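Local coordinates for transcobalamin-1 (Homo sapiens, PDB 4KKI), which binds vitamin B12 with femtomolar affinity and shields it from stomach acid, at residues K80-V83 and K84-S88; E109-L112 and I113-H117; I386-Q390 and G391-N395. All coordinates share one frame; numbering follows the deposited sequence.

Contact 1: K80-V83 and K84-S88; sequences KYNV and KSRLS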
loop_
_atom_site.group_PDB
_atom_site.type_symbol
_atom_site.label_atom_id
_atom_site.label_comp_id
_atom_site.label_asym_id
_atom_site.label_seq_id
_atom_site.Cartn_x
_atom_site.Cartn_y
_atom_site.Cartn_z
ATOM N N LYS A 80 -9.794 1.821 18.898
ATOM C CA LYS A 80 -10.831 1.559 19.889
ATOM C C LYS A 80 -12.224 1.662 19.277
ATOM O O LYS A 80 -13.125 0.909 19.638
ATOM C CB LYS A 80 -10.697 2.502 21.088
ATOM C CG LYS A 80 -9.531 2.170 22.009
ATOM C CD LYS A 80 -9.491 3.096 23.215
ATOM C CE LYS A 80 -8.390 2.695 24.187
ATOM N NZ LYS A 80 -8.293 3.641 25.334
ATOM N N TYR A 81 -12.393 2.590 18.340
ATOM C CA TYR A 81 -13.676 2.770 17.675
ATOM C C TYR A 81 -14.031 1.573 16.801
ATOM O O TYR A 81 -15.127 1.024 16.904
ATOM C CB TYR A 81 -13.676 4.049 16.837
ATOM C CG TYR A 81 -14.858 4.157 15.903
ATOM C CD1 TYR A 81 -16.130 4.430 16.390
ATOM C CD2 TYR A 81 -14.703 3.985 14.534
ATOM C CE1 TYR A 81 -17.215 4.528 15.538
ATOM C CE2 TYR A 81 -15.781 4.080 13.676
ATOM C CZ TYR A 81 -17.034 4.353 14.183
ATOM O OH TYR A 81 -18.108 4.450 13.328
ATOM N N ASN A 82 -13.099 1.171 15.944
ATOM C CA ASN A 82 -13.324 0.042 15.049
ATOM C C ASN A 82 -13.512 -1.276 15.795
ATOM O O ASN A 82 -14.350 -2.093 15.421
ATOM C CB ASN A 82 -12.191 -0.079 14.028
ATOM C CG ASN A 82 -12.260 0.990 12.952
ATOM O OD1 ASN A 82 -13.000 0.857 11.978
ATOM N ND2 ASN A 82 -11.485 2.057 13.123
ATOM N N VAL A 83 -12.736 -1.476 16.854
ATOM C CA VAL A 83 -12.822 -2.706 17.632
ATOM C C VAL A 83 -14.158 -2.823 18.364
ATOM O O VAL A 83 -14.767 -3.894 18.397
ATOM C CB VAL A 83 -11.652 -2.822 18.638
ATOM C CG1 VAL A 83 -11.949 -3.867 19.703
ATOM C CG2 VAL A 83 -10.356 -3.152 17.906
ATOM N N LYS A 84 -14.627 -1.712 18.922
ATOM C CA LYS A 84 -15.804 -1.738 19.781
ATOM C C LYS A 84 -17.133 -1.710 19.027
ATOM O O LYS A 84 -18.183 -1.958 19.620
ATOM C CB LYS A 84 -15.760 -0.587 20.792
ATOM C CG LYS A 84 -16.294 0.736 20.259
ATOM C CD LYS A 84 -16.277 1.813 21.334
ATOM C CE LYS A 84 -17.020 3.061 20.884
ATOM N NZ LYS A 84 -18.466 2.794 20.645
ATOM N N SER A 85 -17.101 -1.416 17.731
ATOM C CA SER A 85 -18.356 -1.251 17.000
ATOM C C SER A 85 -18.289 -1.474 15.489
ATOM O O SER A 85 -19.233 -1.134 14.776
ATOM C CB SER A 85 -18.947 0.133 17.286
ATOM O OG SER A 85 -18.053 1.159 16.890
ATOM N N ARG A 86 -17.195 -2.046 14.996
ATOM C CA ARG A 86 -17.064 -2.277 13.559
ATOM C C ARG A 86 -16.030 -3.350 13.238
ATOM O O ARG A 86 -15.599 -3.483 12.091
ATOM C CB ARG A 86 -16.694 -0.976 12.840
ATOM C CG ARG A 86 -17.276 -0.857 11.440
ATOM C CD ARG A 86 -16.567 0.218 10.633
ATOM N NE ARG A 86 -15.264 -0.231 10.148
ATOM C CZ ARG A 86 -15.061 -0.788 8.959
ATOM N NH1 ARG A 86 -16.079 -0.965 8.128
ATOM N NH2 ARG A 86 -13.842 -1.167 8.599
ATOM N N LEU A 87 -15.640 -4.112 14.255
ATOM C CA LEU A 87 -14.572 -5.100 14.127
ATOM C C LEU A 87 -14.872 -6.151 13.062
ATOM O O LEU A 87 -13.964 -6.653 12.398
ATOM C CB LEU A 87 -14.312 -5.773 15.477
ATOM C CG LEU A 87 -13.138 -6.751 15.559
ATOM C CD1 LEU A 87 -11.856 -6.103 15.056
ATOM C CD2 LEU A 87 -12.964 -7.255 16.985
ATOM N N SER A 88 -16.150 -6.471 12.897
ATOM C CA SER A 88 -16.568 -7.497 11.949
ATOM C C SER A 88 -16.398 -7.046 10.499
ATOM O O SER A 88 -16.188 -7.868 9.607
ATOM C CB SER A 88 -18.020 -7.902 12.213
ATOM O OG SER A 88 -18.431 -8.931 11.332
#
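Tyr81 O takes two donors from Ser85: the hydroxyl, with OG 2.9 Å from O, and more weakly the backbone N. This is the last turn of helix 69-85, in the alpha domain, where the i to i+4 ladder runs out. OG can curl back to the carbonyl because it sits between the backbone N and the carbonyl carbon of its own residue (chi1 60°), and there it also lies 3.7 Å from Tyr81 CE1. At the next position, Asn82 is bonded to Arg86 twice, by backbone and by side chain. Arg86 N reaches Asn82 O at 2.9 Å from above the carbonyl plane. The two side chains run alongside each other, with the amide and guanidinium planes 85° apart, and the other end of the amide, ND2, is held by Gln78 O. A leucine in place of Arg86 would probably leave Asn82 OD1 without this donor and the amide less firmly fixed in rotation. Leu87 CB rests 3.5 Å from Val83 O. The side-chain bond itself is fairly straight: Arg86 NE donates to Asn82 OD1 over 3.1 Å at 160°, with the oxygen in the guanidinium plane.

Contact 2: E109-L112 and I113-H117; sequences EENL and IYDYH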
loop_
_atom_site.group_PDB
_atom_site.type_symbol
_atom_site.label_atom_id
_atom_site.label_comp_id
_atom_site.label_asym_id
_atom_site.label_seq_id
_atom_site.Cartn_x
_atom_site.Cartn_y
_atom_site.Cartn_z
ATOM N N GLU A 109 0.666 0.240 24.787
ATOM C CA GLU A 109 -0.358 0.135 23.753
ATOM C C GLU A 109 -0.350 -1.234 23.074
ATOM O O GLU A 109 -1.338 -1.636 22.459
ATOM C CB GLU A 109 -0.200 1.250 22.713
ATOM C CG GLU A 109 -0.618 2.637 23.200
ATOM C CD GLU A 109 0.373 3.255 24.172
ATOM O OE1 GLU A 109 -0.021 4.176 24.919
ATOM O OE2 GLU A 109 1.546 2.824 24.186
ATOM N N GLU A 110 0.765 -1.947 23.197
ATOM C CA GLU A 110 0.897 -3.277 22.613
ATOM C C GLU A 110 -0.042 -4.274 23.288
ATOM O O GLU A 110 -0.422 -5.283 22.693
ATOM C CB GLU A 110 2.343 -3.764 22.714
ATOM C CG GLU A 110 2.640 -4.991 21.868
ATOM C CD GLU A 110 4.029 -5.542 22.112
ATOM O OE1 GLU A 110 4.601 -6.146 21.182
ATOM O OE2 GLU A 110 4.546 -5.376 23.236
ATOM N N ASN A 111 -0.415 -3.984 24.531
ATOM C CA ASN A 111 -1.365 -4.812 25.265
ATOM C C ASN A 111 -2.725 -4.909 24.580
ATOM O O ASN A 111 -3.442 -5.893 24.756
ATOM C CB ASN A 111 -1.541 -4.297 26.696
ATOM C CG ASN A 111 -0.463 -4.802 27.636
ATOM O OD1 ASN A 111 0.638 -4.256 27.687
ATOM N ND2 ASN A 111 -0.779 -5.849 28.389
ATOM N N LEU A 112 -3.072 -3.888 23.799
ATOM C CA LEU A 112 -4.353 -3.854 23.097
ATOM C C LEU A 112 -4.485 -5.030 22.137
ATOM O O LEU A 112 -5.587 -5.507 21.873
ATOM C CB LEU A 112 -4.530 -2.537 22.335
ATOM C CG LEU A 112 -5.049 -1.307 23.086
ATOM C CD1 LEU A 112 -4.056 -0.822 24.133
ATOM C CD2 LEU A 112 -5.383 -0.190 22.106
ATOM N N ILE A 113 -3.352 -5.489 21.617
ATOM C CA ILE A 113 -3.332 -6.637 20.724
ATOM C C ILE A 113 -3.829 -7.881 21.445
ATOM O O ILE A 113 -4.641 -8.639 20.916
ATOM C CB ILE A 113 -1.916 -6.915 20.200
ATOM C CG1 ILE A 113 -1.369 -5.688 19.468
ATOM C CG2 ILE A 113 -1.919 -8.138 19.294
ATOM C CD1 ILE A 113 0.073 -5.831 19.023
ATOM N N TYR A 114 -3.342 -8.080 22.663
ATOM C CA TYR A 114 -3.658 -9.287 23.413
ATOM C C TYR A 114 -4.913 -9.129 24.266
ATOM O O TYR A 114 -5.573 -10.114 24.594
ATOM C CB TYR A 114 -2.456 -9.709 24.258
ATOM C CG TYR A 114 -1.187 -9.812 23.444
ATOM C CD1 TYR A 114 -0.966 -10.897 22.603
ATOM C CD2 TYR A 114 -0.218 -8.818 23.498
ATOM C CE1 TYR A 114 0.188 -10.995 21.849
ATOM C CE2 TYR A 114 0.940 -8.908 22.747
ATOM C CZ TYR A 114 1.136 -9.998 21.925
ATOM O OH TYR A 114 2.286 -10.093 21.175
ATOM N N ASP A 115 -5.247 -7.891 24.612
ATOM C CA ASP A 115 -6.456 -7.621 25.383
ATOM C C ASP A 115 -7.704 -7.704 24.509
ATOM O O ASP A 115 -8.797 -7.985 25.000
ATOM C CB ASP A 115 -6.375 -6.253 26.068
ATOM C CG ASP A 115 -5.358 -6.222 27.194
ATOM O OD1 ASP A 115 -5.055 -7.298 27.756
ATOM O OD2 ASP A 115 -4.863 -5.122 27.522
ATOM N N TYR A 116 -7.534 -7.464 23.212
ATOM C CA TYR A 116 -8.650 -7.522 22.273
ATOM C C TYR A 116 -8.603 -8.793 21.431
ATOM O O TYR A 116 -9.495 -9.038 20.616
ATOM C CB TYR A 116 -8.645 -6.298 21.353
ATOM C CG TYR A 116 -8.888 -4.980 22.056
ATOM C CD1 TYR A 116 -9.685 -4.910 23.192
ATOM C CD2 TYR A 116 -8.319 -3.805 21.580
ATOM C CE1 TYR A 116 -9.909 -3.705 23.834
ATOM C CE2 TYR A 116 -8.537 -2.597 22.216
ATOM C CZ TYR A 116 -9.331 -2.553 23.342
ATOM O OH TYR A 116 -9.549 -1.350 23.976
ATOM N N HIS A 117 -7.558 -9.592 21.636
ATOM C CA HIS A 117 -7.336 -10.820 20.872
ATOM C C HIS A 117 -7.303 -10.569 19.366
ATOM O O HIS A 117 -7.924 -11.295 18.587
ATOM C CB HIS A 117 -8.381 -11.883 21.231
ATOM C CG HIS A 117 -8.205 -12.455 22.603
ATOM N ND1 HIS A 117 -7.646 -13.695 22.825
ATOM C CD2 HIS A 117 -8.495 -11.949 23.824
ATOM C CE1 HIS A 117 -7.609 -13.932 24.124
ATOM N NE2 HIS A 117 -8.117 -12.889 24.753
#
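Tyr114 and Tyr116 carry the rings that meet the preceding turn of this short helix, each close to a residue four positions back. Over the centre of one face of the Tyr114 ring sits Ile113 CG2, 4.2 Å above the plane, while Glu110 O approaches the same ring obliquely, 3.6 Å from Tyr114 CD2. The Tyr116 ring lies alongside Leu112, both side chains pointing the same way, with Tyr116 CE2 3.8 Å from Leu112 CG. With CG anti to the carbonyl carbon (chi1 -65°), the ring of Tyr116 is turned back along the helix, which also brings its CD2 to 3.2 Å from Leu112 O. Tyr114 O lies 3.5 Å above one face of the His117 ring, toward its rim. On another flank Ile113 CD1 packs 3.9 Å from the aliphatic CG of Glu110.

The backbone underneath is only partly alpha-helical in its bonding. Ile113 N donates to Glu110 O three residues back, whereas Asp115 N and Tyr116 N reach four back, to Asn111 O and Leu112 O. Asn111 O receives Asp115 N at 2.7 Å and a weaker bond from Tyr114 N. His117, with positive phi, breaks the helix and serves as N-cap residue of helix 118-135.

Around the turn, Leu112 and Ile113 lean on helix 92-102, and Tyr116 touches helix 69-85. The chemistry is therefore divided: carbon contacts join the turn to neighbouring helices, while Asp115 OD2 lies 3.2 Å from another acceptor, Asn111 O, a pairing probably unfavourable if the carboxylate is charged, and that carbonyl takes backbone donors.

Contact 3: I386-Q390 and G391-N395; sequences ITCIQ and GLCAN
Cys388 CB leads straight into the disulfide that ties this beta hairpin: CB lies 3.6 Å from Leu392 O and 3.0 Å from Cys393 SG, and SG then closes the covalent bond to Cys393 SG at 2.0 Å. Both sulfurs stand anti to their own carbonyl carbons, which turns each toward the other across the strands, and the bridge itself is twisted to a chi3 of 108°. The cysteines form a non-hydrogen-bonded antiparallel pair, so the disulfide crosslinks a rung that lacks backbone bonds between its own residues, and their CA atoms lie 3.9 Å apart, consistent with the pull of the crosslink.

At the next rung, Ile389 and Leu392 exchange two backbone bonds and close a type I' turn, with Gln390 and Gly391 at its corners in positive phi. The amide of Gln390 is tied down by Ile372 O, and Leu392 lies against Ile342, Trp430 and a sugar of an attached glycan.

Strand 384-389 is the middle strand of a three-stranded antiparallel sheet in the C-terminal beta domain. On its other flank Thr387 and Cys388 both face Thr376 in a classic beta bulge, and Thr387 OG1 bonds Thr376 O. Ile386 brings the hairpin to the vitamin, its carbonyl oxygen accepting a hydrogen bond from cyanocobalamin. Past the disulfide, Ala394 N donates to Thr387 O over 2.7 Å at 167°, almost in line with the carbonyl bond.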
loop_
_atom_site.group_PDB
_atom_site.type_symbol
_atom_site.label_atom_id
_atom_site.label_comp_id
_atom_site.label_asym_id
_atom_site.label_seq_id
_atom_site.Cartn_x
_atom_site.Cartn_y
_atom_site.Cartn_z
ATOM N N ILE A 386 -13.349 5.979 -7.033
ATOM C CA ILE A 386 -14.475 5.833 -7.951
ATOM C C ILE A 386 -15.003 4.402 -7.955
ATOM O O ILE A 386 -14.326 3.478 -8.411
ATOM C CB ILE A 386 -14.097 6.236 -9.390
ATOM C CG1 ILE A 386 -13.446 7.622 -9.407
ATOM C CG2 ILE A 386 -15.323 6.197 -10.295
ATOM C CD1 ILE A 386 -14.287 8.701 -8.756
ATOM N N THR A 387 -16.218 4.226 -7.445
ATOM C CA THR A 387 -16.820 2.902 -7.337
ATOM C C THR A 387 -17.794 2.623 -8.472
ATOM O O THR A 387 -17.793 1.535 -9.050
ATOM C CB THR A 387 -17.559 2.723 -5.995
ATOM O OG1 THR A 387 -18.602 3.699 -5.886
ATOM C CG2 THR A 387 -16.597 2.883 -4.825
ATOM N N CYS A 388 -18.631 3.607 -8.789
ATOM C CA CYS A 388 -19.667 3.416 -9.797
ATOM C C CYS A 388 -19.747 4.578 -10.776
ATOM O O CYS A 388 -19.548 5.734 -10.405
ATOM C CB CYS A 388 -21.036 3.226 -9.138
ATOM S SG CYS A 388 -21.084 2.077 -7.743
ATOM N N ILE A 389 -20.036 4.252 -12.031
ATOM C CA ILE A 389 -20.403 5.238 -13.040
ATOM C C ILE A 389 -21.598 4.691 -13.812
ATOM O O ILE A 389 -21.603 3.518 -14.192
ATOM C CB ILE A 389 -19.244 5.527 -14.012
ATOM C CG1 ILE A 389 -18.045 6.102 -13.259
ATOM C CG2 ILE A 389 -19.686 6.489 -15.104
ATOM C CD1 ILE A 389 -16.904 6.506 -14.151
ATOM N N GLN A 390 -22.612 5.530 -14.019
ATOM C CA GLN A 390 -23.842 5.134 -14.710
ATOM C C GLN A 390 -24.547 3.962 -14.029
ATOM O O GLN A 390 -25.211 3.161 -14.687
ATOM C CB GLN A 390 -23.566 4.773 -16.174
ATOM C CG GLN A 390 -23.036 5.907 -17.028
ATOM C CD GLN A 390 -22.815 5.487 -18.469
ATOM O OE1 GLN A 390 -23.199 4.388 -18.872
ATOM N NE2 GLN A 390 -22.192 6.358 -19.252
ATOM N N GLY A 391 -24.394 3.859 -12.712
ATOM C CA GLY A 391 -24.986 2.762 -11.968
ATOM C C GLY A 391 -24.185 1.477 -12.075
ATOM O O GLY A 391 -24.514 0.478 -11.437
ATOM N N LEU A 392 -23.133 1.500 -12.889
ATOM C CA LEU A 392 -22.250 0.348 -13.032
ATOM C C LEU A 392 -21.139 0.405 -11.989
ATOM O O LEU A 392 -20.228 1.229 -12.080
ATOM C CB LEU A 392 -21.659 0.289 -14.444
ATOM C CG LEU A 392 -20.607 -0.796 -14.694
ATOM C CD1 LEU A 392 -21.185 -2.188 -14.461
ATOM C CD2 LEU A 392 -20.038 -0.676 -16.100
ATOM N N CYS A 393 -21.220 -0.478 -11.000
ATOM C CA CYS A 393 -20.296 -0.452 -9.872
ATOM C C CYS A 393 -19.216 -1.522 -9.964
ATOM O O CYS A 393 -19.470 -2.641 -10.416
ATOM C CB CYS A 393 -21.065 -0.602 -8.559
ATOM S SG CYS A 393 -22.375 0.624 -8.341
ATOM N N ALA A 394 -18.012 -1.163 -9.530
ATOM C CA ALA A 394 -16.892 -2.093 -9.468
ATOM C C ALA A 394 -17.222 -3.275 -8.561
ATOM O O ALA A 394 -17.871 -3.109 -7.529
ATOM C CB ALA A 394 -15.642 -1.376 -8.970
ATOM N N ASN A 395 -16.778 -4.468 -8.951
ATOM C CA ASN A 395 -17.026 -5.670 -8.161
ATOM C C ASN A 395 -15.749 -6.459 -7.895
ATOM O O ASN A 395 -14.979 -6.744 -8.812
ATOM C CB ASN A 395 -18.070 -6.565 -8.837
ATOM C CG ASN A 395 -18.485 -7.739 -7.964
ATOM O OD1 ASN A 395 -17.934 -8.836 -8.071
ATOM N ND2 ASN A 395 -19.462 -7.511 -7.093
#

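Overall arrangement
Contacts 1 and 2 belong to the helical domain and touch one another: Tyr116 of contact 2 packs on Val83 and Lys80 of contact 1. The centres of contacts 1 and 2 are about 14 Å apart. Contact 3 lies in the beta domain, its centre about 27 Å from that of contact 1 and about 38 Å from that of contact 2. Contact 1 is a surface helix end, held largely by polar bonds. Contacts 2 and 3 are each partly buried, the first combining helical backbone bonds with apolar packing on neighbouring helices, the second combining strand pairing with a covalent crosslink. Contact 3 alone bonds the vitamin directly; contact 2 lies away from the vitamin-binding residues.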